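Local coordinates for protein STM4351 (Salmonella enterica, PDB 2Y7I) that binds arginine with high specificity as a periplasmic solute-binding protein and probably captures it for uptake into the cell, at residues S56-P59 with S60-K64; P77-E80 with Q81-S84; A194-K197 with D198-A201. One frame throughout, in Å; residues are numbered along the deposited sequence.

Contact 1 of 3, residues S56-P59 with S60-K64; sequences SLIP and SLRFK
Residues Ser56 to Lys64 make a local contact between successive turns of one short helix, 57-62, which lies between strands 46-51 and 68-69, with the side chain of Leu57 about 6 Å (nearest atoms) from the bound arginine. The evidence is a run of i to i+4 bonds: Ser60 N to Ser56 O is 3.0 Å, and Leu61 N to Leu57 O is 2.9 Å. Arg62 N to Ile58 O, also 3.0 Å, is the straightest of the four at 165° at the hydrogen. Phe63 N completes the series on Pro59 O. Pro59 lies in the first turn of the helix, where a residue's N-H is not needed for the i to i+4 bonds. The helix ends in a Schellman motif: Lys64 takes a positive phi of 69°, and its N turns back to Leu61 O at 3.0 Å. On the side-chain level, Ser60 has OG turned beside its own backbone N (chi1 -68°), which carries it to 3.0 Å from Ser56 O. Gln52 NE2 binds both Ser56 OG and Ser60 OG, clamping the two serines across the turn. Ile58 CG2 stands anti to the backbone N and meets Arg62 CD at 4.0 Å, the two side chains crossing obliquely. Arg62 bends at its third torsion, and NH1 is taken by Gln82 O. Leu57 and Leu61 are buried, and both touch Val69 of strand 68-69.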
loop_
_atom_site.group_PDB
_atom_site.type_symbol
_atom_site.label_atom_id
_atom_site.label_comp_id
_atom_site.label_asym_id
_atom_site.label_seq_id
_atom_site.Cartn_x
_atom_site.Cartn_y
_atom_site.Cartn_z
ATOM N N SER A 56 2.809 28.001 4.210
ATOM C CA SER A 56 2.728 28.314 5.641
ATOM C C SER A 56 2.667 27.059 6.518
ATOM O O SER A 56 2.664 27.163 7.749
ATOM C CB SER A 56 1.507 29.196 5.940
ATOM O OG SER A 56 0.314 28.422 5.891
ATOM N N LEU A 57 2.628 25.889 5.885
ATOM C CA LEU A 57 2.360 24.643 6.611
ATOM C C LEU A 57 3.530 24.200 7.475
ATOM O O LEU A 57 3.348 23.887 8.653
ATOM C CB LEU A 57 1.956 23.527 5.650
ATOM C CG LEU A 57 0.559 23.614 5.021
ATOM C CD1 LEU A 57 0.428 22.547 3.950
ATOM C CD2 LEU A 57 -0.559 23.498 6.076
ATOM N N ILE A 58 4.719 24.143 6.880
ATOM C CA ILE A 58 5.908 23.787 7.662
ATOM C C ILE A 58 6.181 24.764 8.824
ATOM O O ILE A 58 6.379 24.316 9.952
ATOM C CB ILE A 58 7.136 23.506 6.768
ATOM C CG1 ILE A 58 6.974 22.115 6.138
ATOM C CG2 ILE A 58 8.451 23.570 7.576
ATOM C CD1 ILE A 58 7.890 21.854 4.963
ATOM N N PRO A 59 6.175 26.096 8.560
ATOM C CA PRO A 59 6.321 27.065 9.651
ATOM C C PRO A 59 5.295 26.929 10.781
ATOM O O PRO A 59 5.670 26.998 11.956
ATOM C CB PRO A 59 6.163 28.413 8.945
ATOM C CG PRO A 59 6.644 28.167 7.577
ATOM C CD PRO A 59 6.278 26.747 7.239
ATOM N N SER A 60 4.025 26.719 10.437
ATOM C CA SER A 60 2.979 26.534 11.442
ATOM C C SER A 60 3.164 25.239 12.229
ATOM O O SER A 60 2.916 25.203 13.429
ATOM C CB SER A 60 1.591 26.566 10.795
ATOM O OG SER A 60 1.291 27.855 10.301
ATOM N N LEU A 61 3.585 24.176 11.541
ATOM C CA LEU A 61 3.912 22.906 12.195
ATOM C C LEU A 61 5.003 23.103 13.246
ATOM O O LEU A 61 4.877 22.639 14.394
ATOM C CB LEU A 61 4.361 21.867 11.148
ATOM C CG LEU A 61 4.758 20.456 11.612
ATOM C CD1 LEU A 61 3.644 19.763 12.424
ATOM C CD2 LEU A 61 5.153 19.607 10.418
ATOM N N ARG A 62 6.064 23.804 12.857
ATOM C CA ARG A 62 7.175 24.104 13.769
ATOM C C ARG A 62 6.728 24.976 14.948
ATOM O O ARG A 62 7.218 24.818 16.062
ATOM C CB ARG A 62 8.337 24.762 13.013
ATOM C CG ARG A 62 9.046 23.823 12.032
ATOM C CD ARG A 62 10.032 24.551 11.116
ATOM N NE ARG A 62 11.136 25.190 11.839
ATOM C CZ ARG A 62 12.247 24.572 12.247
ATOM N NH1 ARG A 62 12.428 23.277 12.019
ATOM N NH2 ARG A 62 13.186 25.249 12.889
ATOM N N PHE A 63 5.768 25.865 14.688
ATOM C CA PHE A 63 5.178 26.731 15.707
ATOM C C PHE A 63 4.106 26.009 16.555
ATOM O O PHE A 63 3.453 26.627 17.391
ATOM C CB PHE A 63 4.610 27.990 15.022
ATOM C CG PHE A 63 4.257 29.104 15.969
ATOM C CD1 PHE A 63 5.248 29.762 16.706
ATOM C CD2 PHE A 63 2.929 29.522 16.106
ATOM C CE1 PHE A 63 4.918 30.809 17.592
ATOM C CE2 PHE A 63 2.587 30.567 16.980
ATOM C CZ PHE A 63 3.585 31.213 17.724
ATOM N N LYS A 64 3.937 24.704 16.331
ATOM C CA LYS A 64 3.007 23.854 17.107
ATOM C C LYS A 64 1.519 24.124 16.894
ATOM O O LYS A 64 0.700 23.785 17.751
ATOM C CB LYS A 64 3.318 23.894 18.610
ATOM C CG LYS A 64 4.635 23.272 18.984
ATOM C CD LYS A 64 4.697 22.958 20.466
ATOM C CE LYS A 64 6.056 22.388 20.824
ATOM N NZ LYS A 64 7.148 23.304 20.383
#

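Contact 2 of 3, residues P77-E80 with Q81-S84; sequences PKRE and QQVS. With ARG (arginine), chain C.
The guanidinium of Arg79 meets the carboxylate of the bound arginine at its edge, with the carboxylate carbon lying in the guanidinium plane. Two nearly straight bonds define this bidentate pairing: NH1 to ligand OXT at 2.8 Å and 162°, and NH2 to ligand O at 2.8 Å and 173°. Each terminal nitrogen also has a backbone acceptor, Asp74 O for NH1 and Gly120 O for NH2, so four bonds fix the rotation of the group. The Arg79 side chain is extended from CG to NE, and this straight reach carries the guanidinium away from the turn formed by its own backbone.

That turn is held at Arg79 O, which accepts twice. Val83 N approaches at 2.9 Å, nearly along the C=O axis, whereas Gln82 N, at the same distance, stands above the carbonyl plane. Further back the helix is loosely bonded: Gln81 N makes weak bonds to both Pro77 O, 3.3 Å, and Lys78 O. Val83 CG2 falls between its backbone N and carbonyl carbon, which places it 3.3 Å from Arg79 O. Gln81 CG packs on Pro77 O at 3.4 Å. The side chain of Arg79 also touches Phe54, Met73, Phe85 and Ile58. An arginine gripping the ligand's α-carboxylate in this way is characteristic of amino-acid-binding proteins of solute-binding family 3, here the arginine pocket of STM4351.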
loop_
_atom_site.group_PDB
_atom_site.type_symbol
_atom_site.label_atom_id
_atom_site.label_comp_id
_atom_site.label_asym_id
_atom_site.label_seq_id
_atom_site.Cartn_x
_atom_site.Cartn_y
_atom_site.Cartn_z
ATOM N N PRO A 77 15.008 17.045 0.579
ATOM C CA PRO A 77 16.084 17.252 1.561
ATOM C C PRO A 77 15.938 18.575 2.320
ATOM O O PRO A 77 16.196 18.624 3.519
ATOM C CB PRO A 77 17.356 17.287 0.704
ATOM C CG PRO A 77 17.012 16.561 -0.543
ATOM C CD PRO A 77 15.537 16.812 -0.780
ATOM N N LYS A 78 15.512 19.632 1.633
ATOM C CA LYS A 78 15.280 20.919 2.302
ATOM C C LYS A 78 14.227 20.828 3.399
ATOM O O LYS A 78 14.385 21.399 4.470
ATOM C CB LYS A 78 14.890 22.010 1.300
ATOM C CG LYS A 78 16.037 22.932 0.903
ATOM C CD LYS A 78 15.607 23.879 -0.233
ATOM C CE LYS A 78 16.369 25.204 -0.159
ATOM N NZ LYS A 78 16.395 25.923 -1.469
ATOM N N ARG A 79 13.147 20.110 3.131
ATOM C CA ARG A 79 12.096 19.981 4.121
ATOM C C ARG A 79 12.531 19.069 5.262
ATOM O O ARG A 79 12.146 19.288 6.409
ATOM C CB ARG A 79 10.800 19.506 3.483
ATOM C CG ARG A 79 10.220 20.540 2.520
ATOM C CD ARG A 79 9.082 19.970 1.699
ATOM N NE ARG A 79 8.571 20.963 0.760
ATOM C CZ ARG A 79 7.906 20.658 -0.345
ATOM N NH1 ARG A 79 7.669 19.378 -0.637
ATOM N NH2 ARG A 79 7.473 21.623 -1.154
ATOM N N GLU A 80 13.355 18.070 4.942
ATOM C CA GLU A 80 13.882 17.146 5.953
ATOM C C GLU A 80 14.796 17.830 6.982
ATOM O O GLU A 80 15.007 17.304 8.074
ATOM C CB GLU A 80 14.606 15.974 5.292
ATOM C CG GLU A 80 13.684 14.994 4.577
ATOM C CD GLU A 80 14.444 13.892 3.855
ATOM O OE1 GLU A 80 15.646 14.076 3.571
ATOM O OE2 GLU A 80 13.837 12.841 3.561
ATOM N N GLN A 81 15.335 18.997 6.632
ATOM C CA GLN A 81 16.090 19.815 7.592
ATOM C C GLN A 81 15.163 20.523 8.584
ATOM O O GLN A 81 15.596 20.926 9.666
ATOM C CB GLN A 81 16.922 20.887 6.876
ATOM C CG GLN A 81 17.902 20.393 5.809
ATOM C CD GLN A 81 18.699 21.529 5.170
ATOM O OE1 GLN A 81 18.142 22.564 4.793
ATOM N NE2 GLN A 81 20.014 21.339 5.052
ATOM N N GLN A 82 13.893 20.667 8.210
ATOM C CA GLN A 82 12.934 21.464 8.974
ATOM C C GLN A 82 11.959 20.620 9.777
ATOM O O GLN A 82 11.521 21.032 10.850
ATOM C CB GLN A 82 12.140 22.372 8.030
ATOM C CG GLN A 82 13.007 23.156 7.070
ATOM C CD GLN A 82 12.197 23.999 6.115
ATOM O OE1 GLN A 82 11.181 23.551 5.578
ATOM N NE2 GLN A 82 12.646 25.229 5.889
ATOM N N VAL A 83 11.600 19.456 9.238
ATOM C CA VAL A 83 10.578 18.589 9.845
ATOM C C VAL A 83 10.993 17.115 9.784
ATOM O O VAL A 83 11.931 16.763 9.074
ATOM C CB VAL A 83 9.199 18.715 9.127
ATOM C CG1 VAL A 83 8.671 20.142 9.166
ATOM C CG2 VAL A 83 9.282 18.211 7.688
ATOM N N SER A 84 10.264 16.269 10.503
ATOM C CA SER A 84 10.412 14.822 10.385
ATOM C C SER A 84 9.296 14.265 9.503
ATOM O O SER A 84 8.125 14.584 9.709
ATOM C CB SER A 84 10.353 14.169 11.762
ATOM O OG SER A 84 11.468 14.548 12.542
HETATM N N ARG C . 4.108 18.067 -4.629
HETATM C CA ARG C . 4.510 19.508 -4.667
HETATM C C ARG C . 5.464 19.807 -3.517
HETATM O O ARG C . 5.890 20.947 -3.350
HETATM C CB ARG C . 3.277 20.432 -4.591
HETATM C CG ARG C . 2.363 20.163 -3.382
HETATM C CD ARG C . 1.238 21.188 -3.257
HETATM N NE ARG C . 0.223 20.705 -2.317
HETATM C CZ ARG C . -0.874 21.374 -1.962
HETATM N NH1 ARG C . -1.134 22.587 -2.454
HETATM N NH2 ARG C . -1.712 20.825 -1.109
HETATM O OXT ARG C . 5.806 18.915 -2.719
#

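Contact 3 of 3, residues A194-K197 with D198-A201; sequences AVRK and DNDA
Strand 194-195 leaves through a type I beta turn from Arg196 to Asn199, which leads directly into helix 200-214. Lys197, at the second position of the turn, has phi/psi of -53°/-39°. The closing bond of the turn, Asn199 N to Arg196 O, is weak: 3.2 Å long and bent to 132° at the hydrogen. The same N-H also makes a weak bond to water 2, which donates to Lys197 O at 2.8 Å.

A second water bridges the two segments more firmly. Water 1 accepts from Arg196 N and from Asn199 ND2, each at 2.9 Å, and it lies above one face of the Arg196 guanidinium, displaced from its centre. The guanidinium and the amide planes are turned well away from parallel, with Arg196 NH2 3.8 Å from Asn199 ND2, so the shared water rather than a direct bond joins the two side chains. Arg196 bends at its third torsion, and NH1 finds backbone acceptors in Phe66 O and Leu61 O. Its side chain is about 5 Å (nearest atoms) from that of Asp67, which binds a zinc ion together with His9.

Asn199 CB rests 3.4 Å from Arg196 O. The buried Val195 crosses Asn199 at about a right angle, its CG2 4.1 Å from Asn199 CB. The same valine packs on Leu202, Leu203 and Ile206 of the following helix. Lys197, bent at its second torsion, sends NZ to Glu80 O.

Asn199 occupies the N-cap position, although its side chain makes no capping bond. The whole is a strand-turn-helix junction: strand 194-195 pairs antiparallel with 84-85, and the turn swings the chain over into helix 200-214.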
loop_
_atom_site.group_PDB
_atom_site.type_symbol
_atom_site.label_atom_id
_atom_site.label_comp_id
_atom_site.label_asym_id
_atom_site.label_seq_id
_atom_site.Cartn_x
_atom_site.Cartn_y
_atom_site.Cartn_z
ATOM N N ALA A 194 4.258 14.977 7.632
ATOM C CA ALA A 194 5.280 15.701 8.394
ATOM C C ALA A 194 4.852 15.945 9.833
ATOM O O ALA A 194 3.691 16.242 10.112
ATOM C CB ALA A 194 5.634 17.016 7.709
ATOM N N VAL A 195 5.804 15.781 10.742
ATOM C CA VAL A 195 5.627 16.153 12.145
ATOM C C VAL A 195 6.855 16.960 12.554
ATOM O O VAL A 195 7.855 16.964 11.831
ATOM C CB VAL A 195 5.404 14.914 13.064
ATOM C CG1 VAL A 195 4.424 13.927 12.407
ATOM C CG2 VAL A 195 6.718 14.202 13.390
ATOM N N ARG A 196 6.773 17.650 13.690
ATOM C CA ARG A 196 7.918 18.376 14.239
ATOM C C ARG A 196 9.094 17.453 14.541
ATOM O O ARG A 196 8.907 16.281 14.883
ATOM C CB ARG A 196 7.528 19.096 15.527
ATOM C CG ARG A 196 6.915 20.444 15.304
ATOM C CD ARG A 196 6.637 21.150 16.636
ATOM N NE ARG A 196 5.805 20.363 17.555
ATOM C CZ ARG A 196 4.520 20.042 17.361
ATOM N NH1 ARG A 196 3.870 20.405 16.249
ATOM N NH2 ARG A 196 3.885 19.328 18.286
ATOM N N LYS A 197 10.299 18.006 14.460
ATOM C CA LYS A 197 11.536 17.245 14.674
ATOM C C LYS A 197 11.651 16.431 15.966
ATOM O O LYS A 197 12.206 15.330 15.958
ATOM C CB LYS A 197 12.746 18.171 14.550
ATOM C CG LYS A 197 13.153 18.451 13.120
ATOM C CD LYS A 197 13.710 17.203 12.475
ATOM C CE LYS A 197 14.666 17.550 11.358
ATOM N NZ LYS A 197 15.037 16.305 10.642
ATOM N N ASP A 198 11.164 16.946 17.085
ATOM C CA ASP A 198 11.376 16.193 18.330
ATOM C C ASP A 198 10.114 15.458 18.767
ATOM O O ASP A 198 9.819 15.359 19.952
ATOM C CB ASP A 198 11.932 17.094 19.437
ATOM C CG ASP A 198 12.794 16.325 20.468
ATOM O OD1 ASP A 198 12.661 15.085 20.629
ATOM O OD2 ASP A 198 13.614 16.985 21.129
ATOM N N ASN A 199 9.381 14.927 17.791
ATOM C CA ASN A 199 8.119 14.258 18.066
ATOM C C ASN A 199 8.132 12.791 17.616
ATOM O O ASN A 199 7.250 12.358 16.881
ATOM C CB ASN A 199 6.963 15.026 17.393
ATOM C CG ASN A 199 5.654 14.941 18.185
ATOM O OD1 ASN A 199 5.572 14.280 19.229
ATOM N ND2 ASN A 199 4.627 15.622 17.689
ATOM N N ASP A 200 9.128 12.030 18.067
ATOM C CA ASP A 200 9.313 10.657 17.590
ATOM C C ASP A 200 8.208 9.678 17.979
ATOM O O ASP A 200 7.913 8.760 17.214
ATOM C CB ASP A 200 10.669 10.080 18.016
ATOM C CG ASP A 200 10.964 8.750 17.336
ATOM O OD1 ASP A 200 11.196 8.754 16.108
ATOM O OD2 ASP A 200 10.937 7.705 18.025
ATOM N N ALA A 201 7.618 9.852 19.164
ATOM C CA ALA A 201 6.556 8.944 19.618
ATOM C C ALA A 201 5.349 9.046 18.687
ATOM O O ALA A 201 4.776 8.037 18.268
ATOM C CB ALA A 201 6.157 9.243 21.058
HETATM O O HOH W 1 4.442 17.501 15.439
HETATM O O HOH W 2 10.646 13.135 15.258
#

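Along the chain the three contacts come in series, neither nesting nor crossing, and each closes a short local turn. Contact 1 spans helix 57-62; contact 2 follows after strand 68-69 and opens into strand 84-85; contact 3 comes after the chain has passed through the five-stranded sheet and returned. In space they converge, with centres 11 to 12 Å apart. Ile58 CD1 packs on Arg79 CG at 3.6 Å, joining contacts 1 and 2. Between contacts 2 and 3, Ser84 O probably bonds Val195 N. Lys64 CG rests against Arg196 NE, linking contact 1 to contact 3. The three thus touch one another as one connected group on the same side of the chain's centre.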